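Local coordinates for protein ADP compounds hydrolase NudE (Escherichia coli, PDB 1VHZ) that hydrolyses ADP-ribose, NADH and the dinucleotides Ap2A and Ap3A as a magnesium-dependent homodimeric enzyme of the Nudix family, at residues E50-V55 with N95-E100; V55-D60 with F176-W181; D60-I65 with A155-L160; E67-V70 with Y75-G78; G82-G87 with Y91-R96. One frame throughout, in Å; residues are numbered along the deposited sequence.

From the N-terminal side, strand 51-58 opens two loops. Contact 1 closes the first on helix 90-102, and contact 2 closes the second, far longer one on helix 169-184; the two share Val55 and cross along the chain. Contact 3 starts on the next strand, 61-69, and returns at 155-160, so it crosses contact 1 but nests inside contact 2. The short hairpin of contact 4 is nested in the loops of contacts 1, 2 and 3. Contact 5 follows, inside the loops of contacts 2 and 3, and folds the Nudix-box loop onto the helix where contact 1 also ends. Together they tie the central mixed sheet to the Nudix-box helix, the C-terminal helix and the 155-160 segment.

Contact 1 of 5, residues E50-V55 with N95-E100; sequences EAVMIV and NRELKE
The strand carrying Val52 and Ile54 passes the helix of Glu97 and Leu98 with 8.8 Å between the segment axes and a crossing angle of -62°. This is the helix of the Nudix box laid on the central sheet of the fold, and Glu97, by similarity a ligand of the divalent metal, faces both ways. Its aliphatic part belongs to the core: CB lies 3.8 Å from Ile54 CD1, the two side chains crossing almost at right angles, while Glu97 CG slides past Val52 CG1 at 4.1 Å, the side chains running in opposite directions. A bend at chi2 (-73°) then turns the carboxylate off the sheet, where its OE2 comes close to OE2 of Glu101, a pairing of like charges consistent with a shared metal site. Further along the strand, Ile54 CG2 nestles against the branch of Leu98, 3.9 Å from Leu98 CG. With an alanine here instead of Glu97, the loss of CG and the carboxylate would probably open a gap beside Val52 CG1 and leave Arg96 NH1 without its nearer acidic partner. The Glu97 carboxylate is itself steadied by the neighbouring arginine, whose head also reaches one helical turn on, with Arg96 NH1 3.2 Å from Glu100 OE1. The shorter of the two salt bridges joins Arg96 NH1 to Glu97 OE1 at 2.8 Å, entering from above the carboxylate plane.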
# COMPACT_ATOMS: atom_id res chain seq x y z
N GLU A 50 6.24 8.46 11.19
CA GLU A 50 5.08 8.26 10.33
C GLU A 50 5.04 9.23 9.17
O GLU A 50 5.75 10.23 9.12
CB GLU A 50 3.77 8.32 11.12
CG GLU A 50 3.74 7.35 12.29
CD GLU A 50 2.45 7.40 13.08
OE1 GLU A 50 1.59 8.28 12.82
OE2 GLU A 50 2.26 6.54 13.97
N ALA A 51 4.21 8.86 8.19
CA ALA A 51 4.00 9.63 7.00
C ALA A 51 2.62 10.28 6.99
O ALA A 51 1.71 9.90 7.74
CB ALA A 51 4.17 8.76 5.75
N VAL A 52 2.49 11.27 6.11
CA VAL A 52 1.25 12.00 5.94
C VAL A 52 0.97 12.18 4.45
O VAL A 52 1.89 12.31 3.63
CB VAL A 52 1.25 13.37 6.65
CG1 VAL A 52 2.24 14.33 6.02
CG2 VAL A 52 -0.14 14.01 6.63
N MET A 53 -0.28 12.02 4.06
CA MET A 53 -0.67 12.20 2.65
C MET A 53 -1.80 13.24 2.69
O MET A 53 -2.70 13.14 3.53
CB MET A 53 -1.08 10.91 1.97
CG MET A 53 -2.15 11.07 0.88
SD MET A 53 -2.55 9.52 0.02
CE MET A 53 -2.22 8.37 1.35
N ILE A 54 -1.70 14.26 1.86
CA ILE A 54 -2.69 15.33 1.87
C ILE A 54 -3.51 15.39 0.59
O ILE A 54 -3.00 15.33 -0.52
CB ILE A 54 -2.03 16.72 2.05
CG1 ILE A 54 -1.03 16.68 3.19
CG2 ILE A 54 -3.09 17.78 2.31
CD1 ILE A 54 0.36 16.27 2.77
N VAL A 55 -4.81 15.50 0.79
CA VAL A 55 -5.78 15.59 -0.27
C VAL A 55 -6.46 16.97 -0.22
O VAL A 55 -7.45 17.16 0.48
CB VAL A 55 -6.83 14.47 -0.14
CG1 VAL A 55 -7.85 14.56 -1.26
CG2 VAL A 55 -6.16 13.09 -0.17
N ASN A 95 -0.04 20.58 6.91
CA ASN A 95 0.02 22.00 6.53
C ASN A 95 1.40 22.35 5.97
O ASN A 95 1.49 22.97 4.91
CB ASN A 95 -0.37 22.86 7.73
CG ASN A 95 -1.02 24.18 7.37
OD1 ASN A 95 -1.61 24.35 6.31
ND2 ASN A 95 -0.92 25.16 8.26
N ARG A 96 2.47 21.94 6.64
CA ARG A 96 3.82 22.20 6.20
C ARG A 96 4.10 21.55 4.85
O ARG A 96 4.64 22.21 3.95
CB ARG A 96 4.84 21.71 7.24
CG ARG A 96 6.30 21.85 6.81
CD ARG A 96 7.26 21.32 7.88
NE ARG A 96 6.96 19.93 8.24
CZ ARG A 96 7.06 18.89 7.42
NH1 ARG A 96 7.46 19.04 6.15
NH2 ARG A 96 6.73 17.67 7.84
N GLU A 97 3.74 20.27 4.68
CA GLU A 97 3.95 19.60 3.41
C GLU A 97 3.18 20.28 2.29
O GLU A 97 3.74 20.39 1.19
CB GLU A 97 3.60 18.11 3.45
CG GLU A 97 4.49 17.25 4.33
CD GLU A 97 5.87 17.02 3.73
OE1 GLU A 97 6.82 16.80 4.53
OE2 GLU A 97 6.01 17.06 2.48
N LEU A 98 1.94 20.68 2.51
CA LEU A 98 1.20 21.35 1.43
C LEU A 98 1.97 22.62 0.99
O LEU A 98 2.10 22.86 -0.20
CB LEU A 98 -0.16 21.81 1.86
CG LEU A 98 -1.50 21.26 1.48
CD1 LEU A 98 -2.57 22.37 1.62
CD2 LEU A 98 -1.58 20.66 0.09
N LYS A 99 2.37 23.44 1.96
CA LYS A 99 3.06 24.68 1.71
C LYS A 99 4.34 24.45 0.90
O LYS A 99 4.56 25.17 -0.07
CB LYS A 99 3.43 25.43 3.00
CG LYS A 99 2.26 25.97 3.79
CD LYS A 99 2.72 26.57 5.13
CE LYS A 99 1.45 26.95 5.92
NZ LYS A 99 1.80 27.21 7.35
N GLU A 100 5.10 23.43 1.29
CA GLU A 100 6.32 23.07 0.61
C GLU A 100 6.08 22.51 -0.79
O GLU A 100 6.83 22.80 -1.72
CB GLU A 100 7.10 21.98 1.38
CG GLU A 100 7.78 22.43 2.66
CD GLU A 100 8.35 21.30 3.48
OE1 GLU A 100 8.70 21.55 4.66
OE2 GLU A 100 8.45 20.14 3.00

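Contact 2 of 5, residues V55-D60 with F176-W181; sequences VPIVDD and FLVREW
Val55 and Val178 reach toward each other, tip to tip, across the gap between the central sheet and the C-terminal helix. In the Nudix fold the sheet is packed between helices; here strand 51-58 presents its Val55 and Ile57 face to helix 169-184, while Ile54 of the same strand faces the Nudix-box helix. The segment axes stay 11.1 Å apart, with 44° between their directions, so side chains alone bridge the space. The two methyls of Val178 divide the work. CG2, anti to the carbonyl carbon, fits against the fork of Val55, 4.0 Å from Val55 CG1 and 4.1 Å from Val55 CG2. CG1, anti to the backbone N (chi1 170°), turns instead to the next inward-facing strand residue and lies 4.4 Å from Ile57 CD1. The fit is looser at this end, and every contact across the two segments is apolar. On its other side the helix belongs to the dimer: Arg179 and Glu180 form reciprocal salt bridges with Glu180 and Arg179 of the second subunit, and the Phe176 ring meets Phe176 of that subunit nearly parallel. One helical turn beyond Val178, the indole of Trp181 also packs on Leu112 and Val130, and its six-membered ring offers an edge to the strand. Ile57 CD1, at the end of an extended chain, meets that edge near the ring plane, 4.5 Å from Trp181 CZ3.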
# COMPACT_ATOMS: atom_id res chain seq x y z
N VAL A 55 -4.81 15.50 0.79
CA VAL A 55 -5.78 15.59 -0.27
C VAL A 55 -6.46 16.97 -0.22
O VAL A 55 -7.45 17.16 0.48
CB VAL A 55 -6.83 14.47 -0.14
CG1 VAL A 55 -7.85 14.56 -1.26
CG2 VAL A 55 -6.16 13.09 -0.17
N PRO A 56 -5.93 17.91 -0.98
CA PRO A 56 -6.45 19.26 -1.06
C PRO A 56 -7.63 19.36 -2.01
O PRO A 56 -7.65 18.79 -3.10
CB PRO A 56 -5.29 20.10 -1.57
CG PRO A 56 -4.15 19.17 -1.77
CD PRO A 56 -4.71 17.78 -1.83
N ILE A 57 -8.67 20.04 -1.55
CA ILE A 57 -9.88 20.30 -2.33
C ILE A 57 -10.08 21.81 -2.42
O ILE A 57 -10.05 22.46 -1.36
CB ILE A 57 -11.13 19.70 -1.65
CG1 ILE A 57 -10.98 18.19 -1.50
CG2 ILE A 57 -12.39 20.08 -2.43
CD1 ILE A 57 -12.03 17.46 -0.73
N VAL A 58 -10.16 22.36 -3.61
CA VAL A 58 -10.40 23.79 -3.83
C VAL A 58 -11.34 23.95 -5.02
O VAL A 58 -11.23 23.24 -6.01
CB VAL A 58 -9.14 24.62 -3.99
CG1 VAL A 58 -8.14 23.98 -4.93
CG2 VAL A 58 -9.46 26.04 -4.51
N ASP A 59 -12.38 24.77 -4.88
CA ASP A 59 -13.35 25.01 -5.95
C ASP A 59 -13.79 23.72 -6.63
O ASP A 59 -13.68 23.53 -7.85
CB ASP A 59 -12.75 25.96 -7.00
CG ASP A 59 -12.40 27.33 -6.44
OD1 ASP A 59 -13.15 27.85 -5.58
OD2 ASP A 59 -11.37 27.90 -6.86
N ASP A 60 -14.29 22.77 -5.85
CA ASP A 60 -14.77 21.50 -6.33
C ASP A 60 -13.80 20.66 -7.14
O ASP A 60 -14.20 19.83 -7.96
CB ASP A 60 -16.09 21.72 -7.12
CG ASP A 60 -17.21 21.83 -6.08
OD1 ASP A 60 -17.46 22.97 -5.64
OD2 ASP A 60 -17.77 20.77 -5.72
N PHE A 176 -10.97 6.63 -2.34
CA PHE A 176 -12.21 6.04 -1.86
C PHE A 176 -12.57 6.55 -0.46
O PHE A 176 -13.75 6.72 -0.17
CB PHE A 176 -12.09 4.51 -1.84
CG PHE A 176 -12.34 3.81 -3.14
CD1 PHE A 176 -11.32 3.19 -3.83
CD2 PHE A 176 -13.63 3.74 -3.68
CE1 PHE A 176 -11.54 2.50 -5.01
CE2 PHE A 176 -13.86 3.07 -4.87
CZ PHE A 176 -12.82 2.44 -5.54
N LEU A 177 -11.60 6.77 0.43
CA LEU A 177 -11.91 7.26 1.77
C LEU A 177 -12.43 8.70 1.74
O LEU A 177 -13.37 9.04 2.45
CB LEU A 177 -10.69 7.14 2.70
CG LEU A 177 -10.35 5.68 3.10
CD1 LEU A 177 -8.91 5.59 3.58
CD2 LEU A 177 -11.32 5.14 4.13
N VAL A 178 -11.86 9.54 0.88
CA VAL A 178 -12.31 10.92 0.75
C VAL A 178 -13.71 10.99 0.16
O VAL A 178 -14.59 11.75 0.56
CB VAL A 178 -11.29 11.72 -0.08
CG1 VAL A 178 -11.86 13.09 -0.43
CG2 VAL A 178 -9.98 11.86 0.71
N ARG A 179 -13.95 10.15 -0.85
CA ARG A 179 -15.28 10.09 -1.47
C ARG A 179 -16.33 9.68 -0.43
O ARG A 179 -17.42 10.24 -0.43
CB ARG A 179 -15.25 9.09 -2.61
CG ARG A 179 -16.59 9.01 -3.40
CD ARG A 179 -16.61 7.59 -3.90
NE ARG A 179 -17.33 7.23 -5.08
CZ ARG A 179 -17.58 5.92 -5.30
NH1 ARG A 179 -18.24 5.54 -6.38
NH2 ARG A 179 -17.15 5.02 -4.41
N GLU A 180 -16.01 8.69 0.42
CA GLU A 180 -16.95 8.28 1.46
C GLU A 180 -17.24 9.48 2.39
O GLU A 180 -18.38 9.77 2.69
CB GLU A 180 -16.43 7.17 2.35
CG GLU A 180 -16.74 5.76 2.09
CD GLU A 180 -17.97 5.40 1.32
OE1 GLU A 180 -19.04 5.19 1.93
OE2 GLU A 180 -17.88 5.31 0.07
N TRP A 181 -16.15 10.13 2.80
CA TRP A 181 -16.28 11.30 3.68
C TRP A 181 -17.10 12.40 3.02
O TRP A 181 -17.94 13.04 3.66
CB TRP A 181 -14.89 11.77 4.05
CG TRP A 181 -14.82 13.00 4.91
CD1 TRP A 181 -15.03 13.08 6.26
CD2 TRP A 181 -14.49 14.32 4.46
NE1 TRP A 181 -14.83 14.39 6.68
CE2 TRP A 181 -14.49 15.16 5.60
CE3 TRP A 181 -14.17 14.85 3.21
CZ2 TRP A 181 -14.23 16.52 5.51
CZ3 TRP A 181 -13.90 16.22 3.13
CH2 TRP A 181 -13.94 17.03 4.27

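Contact 3 of 5, residues D60-I65 with A155-L160; sequences DHLILI and AHMMDL
Leu62 gives up more surface than any other residue of this pairing, and a single methyl does the work: its CD2 sits 3.9 Å from Met157 CG and 4.2 Å from Leu160 CD1, filling the space between those two side chains. Against Met157 it crosses at about a right angle; against Leu160 the crossing is slanted. Both torsions of Leu62 (chi1 -106°, chi2 19°) lie away from the staggered positions, so the exact placing of this methyl deserves some reserve. Leu160 is next in buried surface, and its two methyls go separate ways. CD1 is shared between the strand residues, touching Leu64 CD1 at 4.3 Å as well as Leu62, whereas CD2 turns to Leu77 of the neighbouring hairpin strand. The segment that supplies these side chains is a run of 3-10 helix between strand 149-153 and helix 169-184 of the Nudix fold, marked by the i to i+3 bond from Leu160 N to Met157 O (3.2 Å), and it covers strand 61-69 on the face where Leu62 also packs on Val55 and Ile57. Met157 touches the strand through its CG; a bend at chi3 (97°) carries the methyl beyond the sulfur toward Arg179 on the C-terminal helix. Near the start of both segments a water bridges the backbones, donating to Asp60 O at 3.0 Å and accepting from Ala155 N at 3.0 Å.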
# COMPACT_ATOMS: atom_id res chain seq x y z
N ASP A 60 -14.29 22.77 -5.85
CA ASP A 60 -14.77 21.50 -6.33
C ASP A 60 -13.80 20.66 -7.14
O ASP A 60 -14.20 19.83 -7.96
CB ASP A 60 -16.09 21.72 -7.12
CG ASP A 60 -17.21 21.83 -6.08
OD1 ASP A 60 -17.46 22.97 -5.64
OD2 ASP A 60 -17.77 20.77 -5.72
N HIS A 61 -12.50 20.84 -6.94
CA HIS A 61 -11.49 20.07 -7.61
C HIS A 61 -10.49 19.54 -6.56
O HIS A 61 -10.28 20.10 -5.50
CB HIS A 61 -10.68 20.87 -8.65
CG HIS A 61 -11.42 21.18 -9.91
ND1 HIS A 61 -12.50 22.04 -9.94
CD2 HIS A 61 -11.24 20.76 -11.19
CE1 HIS A 61 -12.97 22.11 -11.18
NE2 HIS A 61 -12.21 21.36 -11.96
N LEU A 62 -9.94 18.39 -6.89
CA LEU A 62 -8.87 17.79 -6.11
C LEU A 62 -7.59 18.45 -6.66
O LEU A 62 -7.62 18.85 -7.84
CB LEU A 62 -8.76 16.31 -6.46
CG LEU A 62 -9.23 15.23 -5.53
CD1 LEU A 62 -10.19 15.70 -4.47
CD2 LEU A 62 -9.81 14.06 -6.32
N ILE A 63 -6.56 18.59 -5.87
CA ILE A 63 -5.30 19.12 -6.36
C ILE A 63 -4.31 17.92 -6.33
O ILE A 63 -4.01 17.46 -5.24
CB ILE A 63 -4.64 20.23 -5.55
CG1 ILE A 63 -5.53 21.46 -5.38
CG2 ILE A 63 -3.33 20.63 -6.25
CD1 ILE A 63 -6.01 22.07 -6.68
N LEU A 64 -3.91 17.43 -7.49
CA LEU A 64 -3.00 16.29 -7.54
C LEU A 64 -1.63 16.81 -7.97
O LEU A 64 -1.58 17.93 -8.48
CB LEU A 64 -3.41 15.31 -8.64
CG LEU A 64 -4.73 14.55 -8.56
CD1 LEU A 64 -4.78 13.65 -7.34
CD2 LEU A 64 -5.93 15.46 -8.59
N ILE A 65 -0.58 16.01 -7.80
CA ILE A 65 0.74 16.40 -8.24
C ILE A 65 1.39 15.28 -9.06
O ILE A 65 1.00 14.12 -8.95
CB ILE A 65 1.69 16.80 -7.10
CG1 ILE A 65 1.71 15.70 -6.03
CG2 ILE A 65 1.31 18.14 -6.49
CD1 ILE A 65 2.93 15.70 -5.17
N ALA A 155 -16.54 15.68 -9.13
CA ALA A 155 -17.62 15.03 -9.85
C ALA A 155 -17.12 13.89 -10.73
O ALA A 155 -17.91 12.98 -11.04
CB ALA A 155 -18.41 16.06 -10.67
N HIS A 156 -15.86 13.86 -11.11
CA HIS A 156 -15.28 12.79 -11.92
C HIS A 156 -14.07 12.18 -11.24
O HIS A 156 -13.22 11.54 -11.88
CB HIS A 156 -14.88 13.33 -13.32
CG HIS A 156 -16.11 13.80 -14.04
ND1 HIS A 156 -17.03 12.90 -14.54
CD2 HIS A 156 -16.61 15.04 -14.26
CE1 HIS A 156 -18.03 13.58 -15.08
NE2 HIS A 156 -17.80 14.87 -14.93
N MET A 157 -14.01 12.27 -9.92
CA MET A 157 -12.94 11.75 -9.09
C MET A 157 -12.56 10.30 -9.43
O MET A 157 -11.39 9.94 -9.37
CB MET A 157 -13.37 11.61 -7.64
CG MET A 157 -13.45 12.67 -6.64
SD MET A 157 -14.38 12.04 -5.20
CE MET A 157 -12.98 11.59 -4.17
N MET A 158 -13.58 9.43 -9.51
CA MET A 158 -13.38 8.03 -9.81
C MET A 158 -12.73 7.80 -11.14
O MET A 158 -12.13 6.72 -11.31
CB MET A 158 -14.68 7.22 -9.63
CG MET A 158 -15.27 7.33 -8.21
SD MET A 158 -14.05 7.51 -6.88
CE MET A 158 -13.43 5.85 -6.74
N ASP A 159 -12.70 8.74 -12.09
CA ASP A 159 -11.99 8.50 -13.35
C ASP A 159 -10.49 8.31 -13.11
O ASP A 159 -9.79 7.77 -13.98
CB ASP A 159 -12.18 9.62 -14.36
CG ASP A 159 -13.59 9.95 -14.75
OD1 ASP A 159 -14.50 9.14 -14.47
OD2 ASP A 159 -13.81 11.03 -15.34
N LEU A 160 -9.95 8.75 -11.97
CA LEU A 160 -8.52 8.59 -11.70
C LEU A 160 -8.07 7.13 -11.73
O LEU A 160 -6.90 6.82 -12.00
CB LEU A 160 -8.14 9.21 -10.35
CG LEU A 160 -7.97 10.75 -10.35
CD1 LEU A 160 -8.07 11.29 -8.93
CD2 LEU A 160 -6.65 11.14 -11.01
O HOH W 1 -16.57 18.63 -9.42

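Contact 4 of 5, residues E67-V70 with Y75-G78; sequences EYAV and YELG
A beta hairpin of the Nudix sheet, strands 61-69 and 74-78, pairs Glu67 with Glu76 and Tyr68 with Tyr75 in antiparallel register. Glu67 and Glu76 form the hydrogen-bonded pair, with Glu76 N 2.8 Å from Glu67 O and Glu67 N 3.1 Å from Glu76 O. A water also lies 2.9 Å from Glu67 O and 2.6 Å from Glu76 OE1. On the other face the non-hydrogen-bonded tyrosines make an edge-to-face pair, centroids 5.6 Å apart and planes at 67°: the edge of Tyr68 meets the face of Tyr75, Tyr68 CD2 lying over it toward the rim. With CG anti to the carbonyl carbon (chi1 -82°), the Tyr75 ring reaches over the partner strand, CE2 3.6 Å from Tyr68 CB, while its OH bonds to Glu145. Replaced by a serine, Tyr75 would probably leave the Tyr68 edge without a face to rest on and Glu145 without its phenol partner. Pro10 of the second subunit packs on both tyrosines. On the opposite face, the Glu67 side chain comes within about 5 Å (nearest atoms) of that of Glu101 on helix 90-102, and the backbone of Gly78 bonds to Ile65, continuing the pairing with strand 61-69.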
# COMPACT_ATOMS: atom_id res chain seq x y z
N GLU A 67 4.98 13.44 -9.77
CA GLU A 67 6.26 13.30 -9.07
C GLU A 67 7.03 12.09 -9.54
O GLU A 67 6.50 10.98 -9.68
CB GLU A 67 5.92 13.18 -7.55
CG GLU A 67 7.14 13.12 -6.66
CD GLU A 67 6.84 13.48 -5.21
OE1 GLU A 67 7.73 13.99 -4.50
OE2 GLU A 67 5.69 13.26 -4.76
N TYR A 68 8.33 12.30 -9.76
CA TYR A 68 9.16 11.21 -10.24
C TYR A 68 9.32 10.13 -9.17
O TYR A 68 9.47 10.42 -7.99
CB TYR A 68 10.51 11.71 -10.74
CG TYR A 68 11.41 10.64 -11.29
CD1 TYR A 68 12.45 10.12 -10.52
CD2 TYR A 68 11.22 10.12 -12.57
CE1 TYR A 68 13.27 9.13 -11.01
CE2 TYR A 68 12.06 9.14 -13.08
CZ TYR A 68 13.08 8.65 -12.30
OH TYR A 68 13.91 7.67 -12.79
N ALA A 69 9.31 8.89 -9.62
CA ALA A 69 9.48 7.71 -8.77
C ALA A 69 10.57 6.84 -9.38
O ALA A 69 10.40 6.29 -10.48
CB ALA A 69 8.14 6.95 -8.73
N VAL A 70 11.72 6.75 -8.72
CA VAL A 70 12.85 5.99 -9.24
C VAL A 70 12.63 4.50 -9.27
O VAL A 70 13.32 3.79 -10.02
CB VAL A 70 14.15 6.35 -8.48
CG1 VAL A 70 14.25 5.65 -7.15
CG2 VAL A 70 15.37 6.04 -9.34
N TYR A 75 6.74 9.03 -13.85
CA TYR A 75 6.10 10.07 -13.08
C TYR A 75 4.79 9.55 -12.54
O TYR A 75 4.00 8.99 -13.31
CB TYR A 75 5.88 11.33 -13.93
CG TYR A 75 7.15 12.16 -13.99
CD1 TYR A 75 8.05 12.03 -15.04
CD2 TYR A 75 7.44 13.06 -12.96
CE1 TYR A 75 9.19 12.80 -15.08
CE2 TYR A 75 8.59 13.81 -12.99
CZ TYR A 75 9.47 13.67 -14.05
OH TYR A 75 10.62 14.43 -14.07
N GLU A 76 4.59 9.66 -11.22
CA GLU A 76 3.28 9.20 -10.74
C GLU A 76 2.34 10.40 -10.69
O GLU A 76 2.81 11.53 -10.85
CB GLU A 76 3.35 8.36 -9.52
CG GLU A 76 3.79 8.82 -8.20
CD GLU A 76 3.81 7.82 -7.07
OE1 GLU A 76 4.87 7.76 -6.40
OE2 GLU A 76 2.81 7.14 -6.77
N LEU A 77 1.05 10.16 -10.72
CA LEU A 77 0.02 11.18 -10.62
C LEU A 77 -0.68 10.85 -9.28
O LEU A 77 -1.06 9.68 -9.10
CB LEU A 77 -1.02 11.11 -11.72
CG LEU A 77 -2.26 12.00 -11.51
CD1 LEU A 77 -1.88 13.47 -11.48
CD2 LEU A 77 -3.30 11.76 -12.60
N GLY A 78 -0.73 11.79 -8.35
CA GLY A 78 -1.37 11.43 -7.08
C GLY A 78 -1.36 12.55 -6.06
O GLY A 78 -1.21 13.72 -6.37
O HOH W 2 6.64 9.55 -7.16

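Contact 5 of 5, residues G82-G87 with Y91-R96; sequences GLIDPG and YEAANR
Leu83 O takes a hydrogen bond from Arg96 NH2 at 3.0 Å, the donor lying nearly in line with the carbonyl (C=O...N 165°) and the oxygen sitting at the edge of the guanidinium, in its plane. The N-H itself points less squarely. Asp85 approaches the same group quite differently. Its carboxylate lies over one face of the guanidinium, the two planes only 18° apart, with Asp85 OD2 3.5 Å from Arg96 NH2; no N-H is aimed at this oxygen, so this long salt bridge is weak and one of charge alone. The other Asp85 oxygen, OD1, has a more direct partner in Arg49. These residues open the Nudix box, the loop-helix-loop signature of the family, in which the loop after strand 80-83 doubles back along the first turns of helix 90-102. The arginine leaves the helix with CG anti to its own N (chi1 176°) and bends at chi3, which swings the head over toward the loop. There Glu88 completes the grip through a salt bridge to NE. Beside these polar groups the contact is apolar and close: the methyl of Ala93, whose CA is the nearest in the helix to that of Ile84, lies 3.8 Å from Ile84 CG1. Ile84 and Ala93 both also lean on Val52 of the central sheet. At the turn, Gly87 has backbone angles at which a side chain would collide with the carbonyl O of Pro86. Nearby, Glu92 OE1 stays 4.0 Å from Gly87 O and bonds instead to Ser89 N.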
# COMPACT_ATOMS: atom_id res chain seq x y z
N GLY A 82 4.47 13.07 2.48
CA GLY A 82 5.72 13.42 3.15
C GLY A 82 5.77 12.74 4.53
O GLY A 82 4.89 11.99 4.93
N LEU A 83 6.82 13.04 5.27
CA LEU A 83 7.01 12.50 6.59
C LEU A 83 6.61 13.50 7.68
O LEU A 83 6.68 14.71 7.51
CB LEU A 83 8.49 12.13 6.79
CG LEU A 83 9.01 11.04 5.85
CD1 LEU A 83 10.51 10.81 6.07
CD2 LEU A 83 8.23 9.75 6.07
N ILE A 84 6.14 12.94 8.79
CA ILE A 84 5.79 13.79 9.95
C ILE A 84 7.08 14.01 10.74
O ILE A 84 7.69 13.00 11.12
CB ILE A 84 4.76 13.06 10.83
CG1 ILE A 84 3.47 12.86 10.02
CG2 ILE A 84 4.55 13.84 12.13
CD1 ILE A 84 2.30 12.27 10.79
N ASP A 85 7.53 15.23 10.94
CA ASP A 85 8.77 15.42 11.71
C ASP A 85 8.48 15.20 13.19
O ASP A 85 7.38 15.49 13.65
CB ASP A 85 9.37 16.80 11.45
CG ASP A 85 9.76 17.04 10.00
OD1 ASP A 85 10.14 16.08 9.29
OD2 ASP A 85 9.72 18.19 9.52
N PRO A 86 9.43 14.65 13.93
CA PRO A 86 9.27 14.42 15.36
C PRO A 86 8.77 15.67 16.07
O PRO A 86 9.26 16.77 15.83
CB PRO A 86 10.64 14.01 15.85
CG PRO A 86 11.45 13.67 14.66
CD PRO A 86 10.78 14.28 13.45
N GLY A 87 7.73 15.54 16.88
CA GLY A 87 7.17 16.69 17.59
C GLY A 87 5.97 17.29 16.88
O GLY A 87 5.19 18.02 17.49
N TYR A 91 -1.79 17.36 11.65
CA TYR A 91 -2.28 18.59 11.03
C TYR A 91 -1.11 19.49 10.66
O TYR A 91 -1.03 19.97 9.54
CB TYR A 91 -3.24 19.32 11.99
CG TYR A 91 -4.39 18.42 12.43
CD1 TYR A 91 -5.47 18.23 11.59
CD2 TYR A 91 -4.36 17.73 13.64
CE1 TYR A 91 -6.53 17.43 11.95
CE2 TYR A 91 -5.41 16.91 14.00
CZ TYR A 91 -6.49 16.77 13.17
OH TYR A 91 -7.53 15.93 13.49
N GLU A 92 -0.14 19.58 11.55
CA GLU A 92 1.04 20.41 11.36
C GLU A 92 1.89 19.90 10.22
O GLU A 92 2.34 20.66 9.36
CB GLU A 92 1.84 20.48 12.68
CG GLU A 92 1.23 21.39 13.74
CD GLU A 92 1.72 21.12 15.15
OE1 GLU A 92 2.44 20.13 15.42
OE2 GLU A 92 1.38 21.90 16.07
N ALA A 93 2.12 18.58 10.18
CA ALA A 93 2.92 18.02 9.08
C ALA A 93 2.18 18.24 7.76
O ALA A 93 2.79 18.62 6.77
CB ALA A 93 3.20 16.55 9.31
N ALA A 94 0.86 18.02 7.78
CA ALA A 94 0.08 18.18 6.56
C ALA A 94 0.18 19.61 6.03
O ALA A 94 0.45 19.82 4.85
CB ALA A 94 -1.38 17.79 6.78
N ASN A 95 -0.04 20.58 6.91
CA ASN A 95 0.02 22.00 6.53
C ASN A 95 1.40 22.35 5.97
O ASN A 95 1.49 22.97 4.91
CB ASN A 95 -0.37 22.86 7.73
CG ASN A 95 -1.02 24.18 7.37
OD1 ASN A 95 -1.61 24.35 6.31
ND2 ASN A 95 -0.92 25.16 8.26
N ARG A 96 2.47 21.94 6.64
CA ARG A 96 3.82 22.20 6.20
C ARG A 96 4.10 21.55 4.85
O ARG A 96 4.64 22.21 3.95
CB ARG A 96 4.84 21.71 7.24
CG ARG A 96 6.30 21.85 6.81
CD ARG A 96 7.26 21.32 7.88
NE ARG A 96 6.96 19.93 8.24
CZ ARG A 96 7.06 18.89 7.42
NH1 ARG A 96 7.46 19.04 6.15
NH2 ARG A 96 6.73 17.67 7.84